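Local coordinates for protein cytochrome B5 (Ectothiorhodospira shaposhnikovii, PDB 1CXY) that probably carries electrons as a soluble bacterial relative of cytochrome b5, holding one heme whose iron is ligated by two histidines, at residues 30-35 against 81-86; 19-24 against 48-53; 25-30 against 54-59. One frame throughout, in Å; residues are numbered along the deposited sequence.

Interaction 1 of 3, residues 30-35 against 81-86; sequences GKVYDL and YLIGTL. With HEM (protoporphyrin IX containing Fe), chain B.
Val32 and the Ile83–Gly84 pair form a classic beta bulge in the antiparallel sheet of this cytochrome b5 fold, where strand 31-34 meets the C-terminal strand 82-85, an outer strand of the sheet. Among the backbone bonds, Val32 N gives its hydrogen almost straight to Gly84 O at 2.8 Å. Val32 O takes a similarly straight bond from Ile83 N, also 2.8 Å, and only a weak one from Gly84 N, so one carbonyl serves two successive amides. Beyond the bulge Asp34 N binds Tyr81 O; at the other end Leu86 N binds Gly30 O, and a water bridges Gly30 O and Leu86 O. Gly30, with positive phi, suits the turn that leads into strand 31-34.

Apolar packing fills both faces. On the Val32 face, its CG1 meets Ile83 CG1 and its CG2 meets Leu86 CD1, each at 3.9 Å, while Phe10 adds cover; a branched valine can thus touch two partners at once. On the Tyr33 face, Leu82 has CG anti to its backbone N (chi1 180°), which brings CD1 against both the CB of Lys31 (3.7 Å) and CE2 of Tyr33 (4.0 Å). The lysine's amine turns back to the carbonyl of His29.

Toward the heme, Leu35 is the pocket residue: its CD2 lies 3.8 Å from Tyr81 CB, and its CD1 rests 3.8 Å from the heme methyl CMC.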
loop_
_atom_site.group_PDB
_atom_site.type_symbol
_atom_site.label_atom_id
_atom_site.label_comp_id
_atom_site.label_asym_id
_atom_site.label_seq_id
_atom_site.Cartn_x
_atom_site.Cartn_y
_atom_site.Cartn_z
ATOM N N GLY A 30 8.902 -0.723 5.251
ATOM C CA GLY A 30 9.986 0.153 4.828
ATOM C C GLY A 30 10.066 0.374 3.318
ATOM O O GLY A 30 11.079 0.942 2.882
ATOM N N LYS A 31 9.101 -0.055 2.533
ATOM C CA LYS A 31 9.117 0.122 1.081
ATOM C C LYS A 31 7.907 0.995 0.721
ATOM O O LYS A 31 6.912 1.023 1.444
ATOM C CB LYS A 31 9.112 -1.191 0.307
ATOM C CG LYS A 31 10.409 -1.983 0.495
ATOM C CD LYS A 31 10.307 -3.415 -0.011
ATOM C CE LYS A 31 9.541 -4.313 0.945
ATOM N NZ LYS A 31 10.266 -4.581 2.214
ATOM N N VAL A 32 8.058 1.713 -0.388
ATOM C CA VAL A 32 7.010 2.610 -0.864
ATOM C C VAL A 32 6.408 2.097 -2.161
ATOM O O VAL A 32 7.096 1.631 -3.071
ATOM C CB VAL A 32 7.567 4.041 -1.039
ATOM C CG1 VAL A 32 6.486 4.964 -1.620
ATOM C CG2 VAL A 32 8.029 4.595 0.304
ATOM N N TYR A 33 5.066 2.109 -2.219
ATOM C CA TYR A 33 4.342 1.548 -3.345
ATOM C C TYR A 33 3.348 2.566 -3.910
ATOM O O TYR A 33 2.645 3.243 -3.148
ATOM C CB TYR A 33 3.490 0.353 -2.841
ATOM C CG TYR A 33 4.308 -0.747 -2.192
ATOM C CD1 TYR A 33 4.639 -0.670 -0.848
ATOM C CD2 TYR A 33 4.804 -1.797 -2.956
ATOM C CE1 TYR A 33 5.416 -1.656 -0.243
ATOM C CE2 TYR A 33 5.579 -2.789 -2.350
ATOM C CZ TYR A 33 5.887 -2.688 -1.022
ATOM O OH TYR A 33 6.679 -3.660 -0.436
ATOM N N ASP A 34 3.207 2.630 -5.215
ATOM C CA ASP A 34 2.220 3.497 -5.858
ATOM C C ASP A 34 1.073 2.596 -6.320
ATOM O O ASP A 34 1.169 1.854 -7.291
ATOM C CB ASP A 34 2.852 4.248 -7.028
ATOM C CG ASP A 34 1.803 5.062 -7.780
ATOM O OD1 ASP A 34 0.601 4.977 -7.477
ATOM O OD2 ASP A 34 2.263 5.810 -8.681
ATOM N N LEU A 35 0.059 2.538 -5.446
ATOM C CA LEU A 35 -1.036 1.591 -5.622
ATOM C C LEU A 35 -2.262 2.122 -6.325
ATOM O O LEU A 35 -3.292 1.437 -6.463
ATOM C CB LEU A 35 -1.375 1.085 -4.202
ATOM C CG LEU A 35 -0.310 0.145 -3.614
ATOM C CD1 LEU A 35 -0.371 0.075 -2.092
ATOM C CD2 LEU A 35 -0.467 -1.256 -4.205
ATOM N N TYR A 81 3.952 -3.024 -7.512
ATOM C CA TYR A 81 3.691 -1.577 -7.422
ATOM C C TYR A 81 4.782 -0.855 -6.656
ATOM O O TYR A 81 4.671 0.337 -6.373
ATOM C CB TYR A 81 2.309 -1.393 -6.750
ATOM C CG TYR A 81 1.225 -2.002 -7.617
ATOM C CD1 TYR A 81 0.680 -3.235 -7.244
ATOM C CD2 TYR A 81 0.828 -1.395 -8.799
ATOM C CE1 TYR A 81 -0.281 -3.825 -8.039
ATOM C CE2 TYR A 81 -0.151 -1.985 -9.598
ATOM C CZ TYR A 81 -0.669 -3.210 -9.205
ATOM O OH TYR A 81 -1.617 -3.834 -9.990
ATOM N N LEU A 82 5.909 -1.519 -6.367
ATOM C CA LEU A 82 7.027 -0.909 -5.662
ATOM C C LEU A 82 7.565 0.299 -6.413
ATOM O O LEU A 82 7.740 0.238 -7.635
ATOM C CB LEU A 82 8.194 -1.920 -5.577
ATOM C CG LEU A 82 9.456 -1.419 -4.861
ATOM C CD1 LEU A 82 9.121 -1.241 -3.389
ATOM C CD2 LEU A 82 10.576 -2.453 -5.037
ATOM N N ILE A 83 7.842 1.423 -5.744
ATOM C CA ILE A 83 8.523 2.529 -6.422
ATOM C C ILE A 83 9.769 2.992 -5.672
ATOM O O ILE A 83 10.552 3.773 -6.234
ATOM C CB ILE A 83 7.616 3.742 -6.706
ATOM C CG1 ILE A 83 7.016 4.293 -5.403
ATOM C CG2 ILE A 83 6.495 3.370 -7.682
ATOM C CD1 ILE A 83 6.351 5.664 -5.534
ATOM N N GLY A 84 9.988 2.563 -4.434
ATOM C CA GLY A 84 11.188 2.993 -3.696
ATOM C C GLY A 84 11.184 2.509 -2.253
ATOM O O GLY A 84 10.400 1.642 -1.882
ATOM N N THR A 85 12.144 3.029 -1.481
ATOM C CA THR A 85 12.228 2.686 -0.065
ATOM C C THR A 85 11.941 3.920 0.787
ATOM O O THR A 85 11.929 5.056 0.304
ATOM C CB THR A 85 13.614 2.150 0.341
ATOM O OG1 THR A 85 14.580 3.172 0.070
ATOM C CG2 THR A 85 13.947 0.900 -0.467
ATOM N N LEU A 86 11.674 3.676 2.054
ATOM C CA LEU A 86 11.366 4.726 3.014
ATOM C C LEU A 86 12.609 5.119 3.800
ATOM O O LEU A 86 13.309 4.182 4.244
ATOM C CB LEU A 86 10.277 4.163 3.939
ATOM C CG LEU A 86 9.471 5.129 4.791
ATOM C CD1 LEU A 86 8.687 6.078 3.897
ATOM C CD2 LEU A 86 8.590 4.369 5.757
HETATM C CHA HEM B . -7.952 -9.414 0.267
HETATM C CHB HEM B . -7.541 -5.840 3.499
HETATM C CHC HEM B . -3.922 -3.952 0.907
HETATM C CHD HEM B . -4.244 -7.591 -2.265
HETATM C C1A HEM B . -8.226 -8.553 1.302
HETATM C C2A HEM B . -9.377 -8.618 2.183
HETATM C C3A HEM B . -9.236 -7.641 3.090
HETATM C C4A HEM B . -8.010 -6.919 2.778
HETATM C CMA HEM B . -10.170 -7.263 4.261
HETATM C CAA HEM B . -10.507 -9.672 2.113
HETATM C CBA HEM B . -10.549 -10.686 3.304
HETATM C CGA HEM B . -9.494 -11.751 3.207
HETATM O O1A HEM B . -8.980 -11.970 2.081
HETATM O O2A HEM B . -9.167 -12.408 4.229
HETATM C C1B HEM B . -6.486 -5.035 3.100
HETATM C C2B HEM B . -5.985 -3.890 3.816
HETATM C C3B HEM B . -4.965 -3.386 3.118
HETATM C C4B HEM B . -4.830 -4.178 1.918
HETATM C CMB HEM B . -6.545 -3.435 5.188
HETATM C CAB HEM B . -4.079 -2.172 3.475
HETATM C CBB HEM B . -2.762 -2.148 3.268
HETATM C C1C HEM B . -3.703 -4.765 -0.179
HETATM C C2C HEM B . -2.707 -4.551 -1.204
HETATM C C3C HEM B . -2.779 -5.564 -2.081
HETATM C C4C HEM B . -3.838 -6.456 -1.611
HETATM C CMC HEM B . -1.749 -3.342 -1.191
HETATM C CAC HEM B . -1.940 -5.894 -3.330
HETATM C CBC HEM B . -1.538 -5.007 -4.216
HETATM C C1D HEM B . -5.268 -8.409 -1.829
HETATM C C2D HEM B . -5.594 -9.682 -2.416
HETATM C C3D HEM B . -6.612 -10.187 -1.711
HETATM C C4D HEM B . -6.946 -9.252 -0.667
HETATM C CMD HEM B . -4.874 -10.292 -3.644
HETATM C CAD HEM B . -7.318 -11.560 -1.871
HETATM C CBD HEM B . -6.860 -12.478 -0.701
HETATM C CGD HEM B . -5.374 -12.709 -0.623
HETATM O O1D HEM B . -4.755 -12.578 0.453
HETATM O O2D HEM B . -4.773 -13.094 -1.669
HETATM N NA HEM B . -7.425 -7.483 1.669
HETATM N NB HEM B . -5.755 -5.205 1.930
HETATM N NC HEM B . -4.393 -5.922 -0.476
HETATM N ND HEM B . -6.092 -8.172 -0.741
HETATM FE FE HEM B . -5.881 -6.713 0.620
HETATM O O HOH W 1 13.440 1.160 4.507
#

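Interaction 2 of 3, residues 19-24 against 48-53; sequences HSPDDC and MMLVWC. With HEM (protoporphyrin IX containing Fe), chain B.
Cys24 and Cys53 are joined by a disulfide, SG to SG 2.0 Å, that pins the beginning of strand 23-28 to the residue just after the short 3-10 segment 50-52. Its chi3 of -87° is close to the relaxed right-angle value, so the bridge appears unstrained. The two cysteines reach it differently: SG of Cys24 stands anti to its backbone N (chi1 -179°), whereas SG of Cys53 lies beside its own (chi1 -67°). Both residues are buried, and Cys53 CB presses to 3.6 Å from His19 C, making this the tight part of the contact.

Toward solvent the fit is looser. Pro21, in the type I turn from Ser20 to Asp23, offers its ring to Leu50, CB to CD2 4.0 Å, the two side chains meeting at about a right angle. Proline suits this second position of the turn, its ring already holding phi near the required value. A water lies 2.9 Å from Leu50 O and, more weakly placed, 3.3 Å from His19 O; the imidazole of His19 turns off from the contact.

Segment 48-53 also lines the heme pocket: Met49 CE nears heme CMC in one of its two conformers, and Trp52 CD1 lies 3.8 Å from heme CAB. The bridge fastens the loop before helix 58-63 to the end of the sheet where outer strand 19-20 pairs with 23-28, Met49 and Trp52 both packing on Met26 of the latter.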
loop_
_atom_site.group_PDB
_atom_site.type_symbol
_atom_site.label_atom_id
_atom_site.label_comp_id
_atom_site.label_asym_id
_atom_site.label_seq_id
_atom_site.Cartn_x
_atom_site.Cartn_y
_atom_site.Cartn_z
ATOM N N HIS A 19 -2.612 10.583 -0.819
ATOM C CA HIS A 19 -3.531 9.997 0.160
ATOM C C HIS A 19 -4.948 9.856 -0.303
ATOM O O HIS A 19 -5.832 9.784 0.552
ATOM C CB HIS A 19 -3.432 10.904 1.407
ATOM C CG HIS A 19 -3.933 12.305 1.214
ATOM N ND1 HIS A 19 -5.266 12.656 1.366
ATOM C CD2 HIS A 19 -3.277 13.448 0.884
ATOM C CE1 HIS A 19 -5.398 13.952 1.135
ATOM N NE2 HIS A 19 -4.216 14.461 0.837
ATOM N N SER A 20 -5.229 9.744 -1.591
ATOM C CA SER A 20 -6.618 9.635 -2.055
ATOM C C SER A 20 -6.785 8.458 -2.976
ATOM O O SER A 20 -5.806 7.923 -3.519
ATOM C CB SER A 20 -6.924 10.928 -2.813
ATOM O OG SER A 20 -6.561 12.083 -2.073
ATOM N N PRO A 21 -8.006 8.051 -3.301
ATOM C CA PRO A 21 -8.246 6.936 -4.202
ATOM C C PRO A 21 -7.641 7.101 -5.585
ATOM O O PRO A 21 -7.150 6.140 -6.184
ATOM C CB PRO A 21 -9.773 6.846 -4.268
ATOM C CG PRO A 21 -10.228 7.463 -2.994
ATOM C CD PRO A 21 -9.262 8.586 -2.702
ATOM N N ASP A 22 -7.586 8.340 -6.078
ATOM C CA ASP A 22 -7.009 8.632 -7.371
ATOM C C ASP A 22 -5.532 8.978 -7.294
ATOM O O ASP A 22 -4.954 9.268 -8.341
ATOM C CB ASP A 22 -7.785 9.750 -8.078
ATOM C CG ASP A 22 -7.632 11.099 -7.421
ATOM O OD1 ASP A 22 -8.092 12.097 -8.035
ATOM O OD2 ASP A 22 -7.101 11.239 -6.307
ATOM N N ASP A 23 -4.884 8.833 -6.148
ATOM C CA ASP A 23 -3.444 9.117 -6.031
ATOM C C ASP A 23 -3.004 8.505 -4.710
ATOM O O ASP A 23 -2.995 9.161 -3.663
ATOM C CB ASP A 23 -3.159 10.621 -6.027
ATOM C CG ASP A 23 -1.688 10.973 -6.090
ATOM O OD1 ASP A 23 -1.339 12.186 -6.046
ATOM O OD2 ASP A 23 -0.822 10.094 -6.178
ATOM N N CYS A 24 -2.831 7.193 -4.705
ATOM C CA CYS A 24 -2.676 6.413 -3.486
ATOM C C CYS A 24 -1.338 5.710 -3.339
ATOM O O CYS A 24 -1.132 4.703 -4.036
ATOM C CB CYS A 24 -3.801 5.357 -3.518
ATOM S SG CYS A 24 -3.862 4.250 -2.079
ATOM N N MET A 48 -11.644 -0.869 1.693
ATOM C CA MET A 48 -10.796 -1.128 2.844
ATOM C C MET A 48 -9.369 -0.634 2.733
ATOM O O MET A 48 -8.646 -0.296 3.672
ATOM C CB MET A 48 -10.742 -2.681 3.016
ATOM C CG MET A 48 -12.118 -3.081 3.560
ATOM S SD MET A 48 -12.052 -2.909 5.357
ATOM C CE MET A 48 -10.725 -4.026 5.770
ATOM N N MET A 49 -8.896 -0.644 1.486
ATOM C CA MET A 49 -7.511 -0.198 1.259
ATOM C C MET A 49 -7.441 1.303 1.260
ATOM O O MET A 49 -6.454 1.921 1.684
ATOM C CB MET A 49 -7.133 -0.884 -0.057
ATOM C CG MET A 49 -5.653 -0.910 -0.362
ATOM S SD MET A 49 -5.464 -1.601 -2.028
ATOM C CE MET A 49 -3.835 -0.968 -2.411
ATOM N N LEU A 50 -8.544 1.982 0.881
ATOM C CA LEU A 50 -8.547 3.434 0.803
ATOM C C LEU A 50 -8.225 4.168 2.079
ATOM O O LEU A 50 -7.525 5.190 2.002
ATOM C CB LEU A 50 -9.891 3.956 0.255
ATOM C CG LEU A 50 -10.308 3.290 -1.059
ATOM C CD1 LEU A 50 -11.663 3.823 -1.513
ATOM C CD2 LEU A 50 -9.275 3.495 -2.163
ATOM N N VAL A 51 -8.553 3.644 3.263
ATOM C CA VAL A 51 -8.205 4.323 4.502
ATOM C C VAL A 51 -6.696 4.409 4.696
ATOM O O VAL A 51 -6.238 5.252 5.458
ATOM C CB VAL A 51 -8.890 3.679 5.739
ATOM C CG1 VAL A 51 -9.941 2.653 5.341
ATOM C CG2 VAL A 51 -7.973 3.114 6.793
ATOM N N TRP A 52 -5.912 3.558 4.015
ATOM C CA TRP A 52 -4.466 3.571 4.184
ATOM C C TRP A 52 -3.722 4.343 3.101
ATOM O O TRP A 52 -2.492 4.463 3.232
ATOM C CB TRP A 52 -3.930 2.111 4.260
ATOM C CG TRP A 52 -4.597 1.454 5.447
ATOM C CD1 TRP A 52 -5.684 0.635 5.473
ATOM C CD2 TRP A 52 -4.261 1.751 6.802
ATOM N NE1 TRP A 52 -6.046 0.393 6.781
ATOM C CE2 TRP A 52 -5.190 1.051 7.617
ATOM C CE3 TRP A 52 -3.265 2.520 7.407
ATOM C CZ2 TRP A 52 -5.125 1.117 9.005
ATOM C CZ3 TRP A 52 -3.201 2.587 8.791
ATOM C CH2 TRP A 52 -4.139 1.873 9.566
ATOM N N CYS A 53 -4.415 4.902 2.116
ATOM C CA CYS A 53 -3.646 5.695 1.125
ATOM C C CYS A 53 -2.945 6.827 1.868
ATOM O O CYS A 53 -3.499 7.515 2.742
ATOM C CB CYS A 53 -4.595 6.288 0.085
ATOM S SG CYS A 53 -5.366 5.038 -0.952
HETATM C CHA HEM B . -7.952 -9.414 0.267
HETATM C CHB HEM B . -7.541 -5.840 3.499
HETATM C CHC HEM B . -3.922 -3.952 0.907
HETATM C CHD HEM B . -4.244 -7.591 -2.265
HETATM C C1A HEM B . -8.226 -8.553 1.302
HETATM C C2A HEM B . -9.377 -8.618 2.183
HETATM C C3A HEM B . -9.236 -7.641 3.090
HETATM C C4A HEM B . -8.010 -6.919 2.778
HETATM C CMA HEM B . -10.170 -7.263 4.261
HETATM C CAA HEM B . -10.507 -9.672 2.113
HETATM C CBA HEM B . -10.549 -10.686 3.304
HETATM C CGA HEM B . -9.494 -11.751 3.207
HETATM O O1A HEM B . -8.980 -11.970 2.081
HETATM O O2A HEM B . -9.167 -12.408 4.229
HETATM C C1B HEM B . -6.486 -5.035 3.100
HETATM C C2B HEM B . -5.985 -3.890 3.816
HETATM C C3B HEM B . -4.965 -3.386 3.118
HETATM C C4B HEM B . -4.830 -4.178 1.918
HETATM C CMB HEM B . -6.545 -3.435 5.188
HETATM C CAB HEM B . -4.079 -2.172 3.475
HETATM C CBB HEM B . -2.762 -2.148 3.268
HETATM C C1C HEM B . -3.703 -4.765 -0.179
HETATM C C2C HEM B . -2.707 -4.551 -1.204
HETATM C C3C HEM B . -2.779 -5.564 -2.081
HETATM C C4C HEM B . -3.838 -6.456 -1.611
HETATM C CMC HEM B . -1.749 -3.342 -1.191
HETATM C CAC HEM B . -1.940 -5.894 -3.330
HETATM C CBC HEM B . -1.538 -5.007 -4.216
HETATM C C1D HEM B . -5.268 -8.409 -1.829
HETATM C C2D HEM B . -5.594 -9.682 -2.416
HETATM C C3D HEM B . -6.612 -10.187 -1.711
HETATM C C4D HEM B . -6.946 -9.252 -0.667
HETATM C CMD HEM B . -4.874 -10.292 -3.644
HETATM C CAD HEM B . -7.318 -11.560 -1.871
HETATM C CBD HEM B . -6.860 -12.478 -0.701
HETATM C CGD HEM B . -5.374 -12.709 -0.623
HETATM O O1D HEM B . -4.755 -12.578 0.453
HETATM O O2D HEM B . -4.773 -13.094 -1.669
HETATM N NA HEM B . -7.425 -7.483 1.669
HETATM N NB HEM B . -5.755 -5.205 1.930
HETATM N NC HEM B . -4.393 -5.922 -0.476
HETATM N ND HEM B . -6.092 -8.172 -0.741
HETATM FE FE HEM B . -5.881 -6.713 0.620
HETATM O O HOH W 2 -8.265 7.534 0.431
#

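Interaction 3 of 3, residues 25-30 against 54-59; sequences WMAIHG and GQESTE
Strand 23-28 of the cytochrome b5 sheet is flanked here by the extended approach to helix 58-63, which runs in roughly the same direction and makes a single bridge, Ala27 to Glu56. Gly54 N bonds to Trp25 O at 2.7 Å, its positive phi suiting glycine. Ala27 uses both backbone polar groups: its N donates to Gln55 O at 3.0 Å, and its O accepts from Ser57 N at 2.8 Å. Gln55 O is gripped twice, since the hydroxyl of Ser57 approaches from the opposite face of the carbonyl plane.

Farther on, Thr58 OG1 accepts an almost straight bond from His29 N (2.8 Å) and donates to the syn lone pair of Glu56 OE2 at 2.5 Å. The Glu56 chain, bent at chi2 (-63°), folds its carboxylate back for this bond; a water links the same oxygen to Gly30 N. The methyl CG2 of Thr58 touches His29 CE1 at 3.4 Å, while His29 NE2 bonds to Glu62.

Met26, long and unbranched, extends past Ser57 OG, with its SD 3.8 Å away, toward the heme. Such docking of a helix-leading loop on the sheet belongs to the cytochrome b5 heme pocket, in which Met26 is a lining residue.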
loop_
_atom_site.group_PDB
_atom_site.type_symbol
_atom_site.label_atom_id
_atom_site.label_comp_id
_atom_site.label_asym_id
_atom_site.label_seq_id
_atom_site.Cartn_x
_atom_site.Cartn_y
_atom_site.Cartn_z
ATOM N N TRP A 25 -0.471 6.244 -2.492
ATOM C CA TRP A 25 0.810 5.567 -2.210
ATOM C C TRP A 25 0.748 5.018 -0.788
ATOM O O TRP A 25 -0.008 5.515 0.069
ATOM C CB TRP A 25 1.978 6.553 -2.283
ATOM C CG TRP A 25 2.348 7.054 -3.652
ATOM C CD1 TRP A 25 1.669 6.982 -4.827
ATOM C CD2 TRP A 25 3.551 7.795 -3.944
ATOM N NE1 TRP A 25 2.369 7.597 -5.853
ATOM C CE2 TRP A 25 3.529 8.118 -5.307
ATOM C CE3 TRP A 25 4.634 8.193 -3.151
ATOM C CZ2 TRP A 25 4.540 8.861 -5.913
ATOM C CZ3 TRP A 25 5.665 8.917 -3.745
ATOM C CH2 TRP A 25 5.599 9.223 -5.118
ATOM N N MET A 26 1.475 3.937 -0.522
ATOM C CA MET A 26 1.555 3.468 0.865
ATOM C C MET A 26 2.994 3.090 1.204
ATOM O O MET A 26 3.741 2.808 0.284
ATOM C CB MET A 26 0.757 2.189 1.137
ATOM C CG MET A 26 -0.726 2.382 0.945
ATOM S SD MET A 26 -1.595 0.853 1.354
ATOM C CE MET A 26 -3.210 1.369 0.732
ATOM N N ALA A 27 3.292 3.046 2.488
ATOM C CA ALA A 27 4.599 2.532 2.919
ATOM C C ALA A 27 4.281 1.239 3.692
ATOM O O ALA A 27 3.424 1.230 4.593
ATOM C CB ALA A 27 5.368 3.510 3.786
ATOM N N ILE A 28 4.910 0.136 3.340
ATOM C CA ILE A 28 4.701 -1.174 3.984
ATOM C C ILE A 28 6.083 -1.823 4.132
ATOM O O ILE A 28 6.821 -1.888 3.145
ATOM C CB ILE A 28 3.805 -2.110 3.169
ATOM C CG1 ILE A 28 2.370 -1.582 3.097
ATOM C CG2 ILE A 28 3.772 -3.533 3.739
ATOM C CD1 ILE A 28 1.532 -2.214 1.997
ATOM N N HIS A 29 6.448 -2.253 5.347
ATOM C CA HIS A 29 7.761 -2.863 5.548
ATOM C C HIS A 29 8.930 -2.037 5.037
ATOM O O HIS A 29 9.866 -2.586 4.425
ATOM C CB HIS A 29 7.790 -4.249 4.871
ATOM C CG HIS A 29 6.900 -5.245 5.554
ATOM N ND1 HIS A 29 6.866 -5.356 6.921
ATOM C CD2 HIS A 29 6.059 -6.175 5.052
ATOM C CE1 HIS A 29 5.990 -6.305 7.234
ATOM N NE2 HIS A 29 5.468 -6.783 6.141
ATOM N N GLY A 30 8.902 -0.723 5.251
ATOM C CA GLY A 30 9.986 0.153 4.828
ATOM C C GLY A 30 10.066 0.374 3.318
ATOM O O GLY A 30 11.079 0.942 2.882
ATOM N N GLY A 54 -1.677 7.013 1.535
ATOM C CA GLY A 54 -0.799 8.027 2.074
ATOM C C GLY A 54 -0.145 7.656 3.390
ATOM O O GLY A 54 0.588 8.463 3.947
ATOM N N GLN A 55 -0.353 6.427 3.905
ATOM C CA GLN A 55 0.134 6.077 5.214
ATOM C C GLN A 55 1.156 4.935 5.247
ATOM O O GLN A 55 1.199 4.076 4.377
ATOM C CB GLN A 55 -1.059 5.671 6.127
ATOM C CG GLN A 55 -2.106 6.775 6.283
ATOM C CD GLN A 55 -1.446 7.795 7.210
ATOM O OE1 GLN A 55 -0.788 7.409 8.177
ATOM N NE2 GLN A 55 -1.579 9.084 6.978
ATOM N N GLU A 56 1.820 4.870 6.400
ATOM C CA GLU A 56 2.531 3.660 6.828
ATOM C C GLU A 56 1.433 2.670 7.235
ATOM O O GLU A 56 0.579 2.970 8.083
ATOM C CB GLU A 56 3.437 4.009 8.006
ATOM C CG GLU A 56 4.601 3.040 8.132
ATOM C CD GLU A 56 4.167 1.605 8.413
ATOM O OE1 GLU A 56 3.294 1.386 9.270
ATOM O OE2 GLU A 56 4.740 0.707 7.776
ATOM N N SER A 57 1.379 1.539 6.515
ATOM C CA SER A 57 0.257 0.626 6.603
ATOM C C SER A 57 0.654 -0.825 6.869
ATOM O O SER A 57 -0.118 -1.726 6.536
ATOM C CB SER A 57 -0.473 0.682 5.243
ATOM O OG SER A 57 -0.808 2.028 4.898
ATOM N N THR A 58 1.817 -1.037 7.474
ATOM C CA THR A 58 2.270 -2.414 7.702
ATOM C C THR A 58 1.302 -3.277 8.489
ATOM O O THR A 58 1.012 -4.423 8.115
ATOM C CB THR A 58 3.669 -2.387 8.347
ATOM O OG1 THR A 58 4.644 -1.778 7.487
ATOM C CG2 THR A 58 4.144 -3.808 8.664
ATOM N N GLU A 59 0.753 -2.768 9.599
ATOM C CA GLU A 59 -0.165 -3.592 10.396
ATOM C C GLU A 59 -1.399 -4.017 9.624
ATOM O O GLU A 59 -1.835 -5.174 9.679
ATOM C CB GLU A 59 -0.578 -2.811 11.644
ATOM C CG GLU A 59 -1.578 -3.565 12.507
ATOM C CD GLU A 59 -1.782 -2.921 13.862
ATOM O OE1 GLU A 59 -1.221 -3.459 14.844
ATOM O OE2 GLU A 59 -2.481 -1.896 13.957
HETATM O O HOH W 3 7.060 1.152 6.345
#

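How the interactions relate
From the N terminus, segments 19-24, 25-30 and 30-35 run without a break through the turn and hairpin strands, and each finds its partner later in the chain. Interaction 2 closes the loop from 24 to 48, and interaction 3 the overlapping loop from 30 to 54; both contain the axial ligand His42. Interaction 1 spans the longest interval, from 35 to 81, and takes in both axial ligands, His42 and His70. All three loops cross rather than nest. Leu35 N to Cys24 O joins interaction 1 to interaction 2, and Tyr33 N to Met26 O joins it to interaction 3, with which it shares Gly30; interactions 2 and 3 share strand 23-28. Together they tie the sheet, the C-terminal strand and the heme-pocket loops.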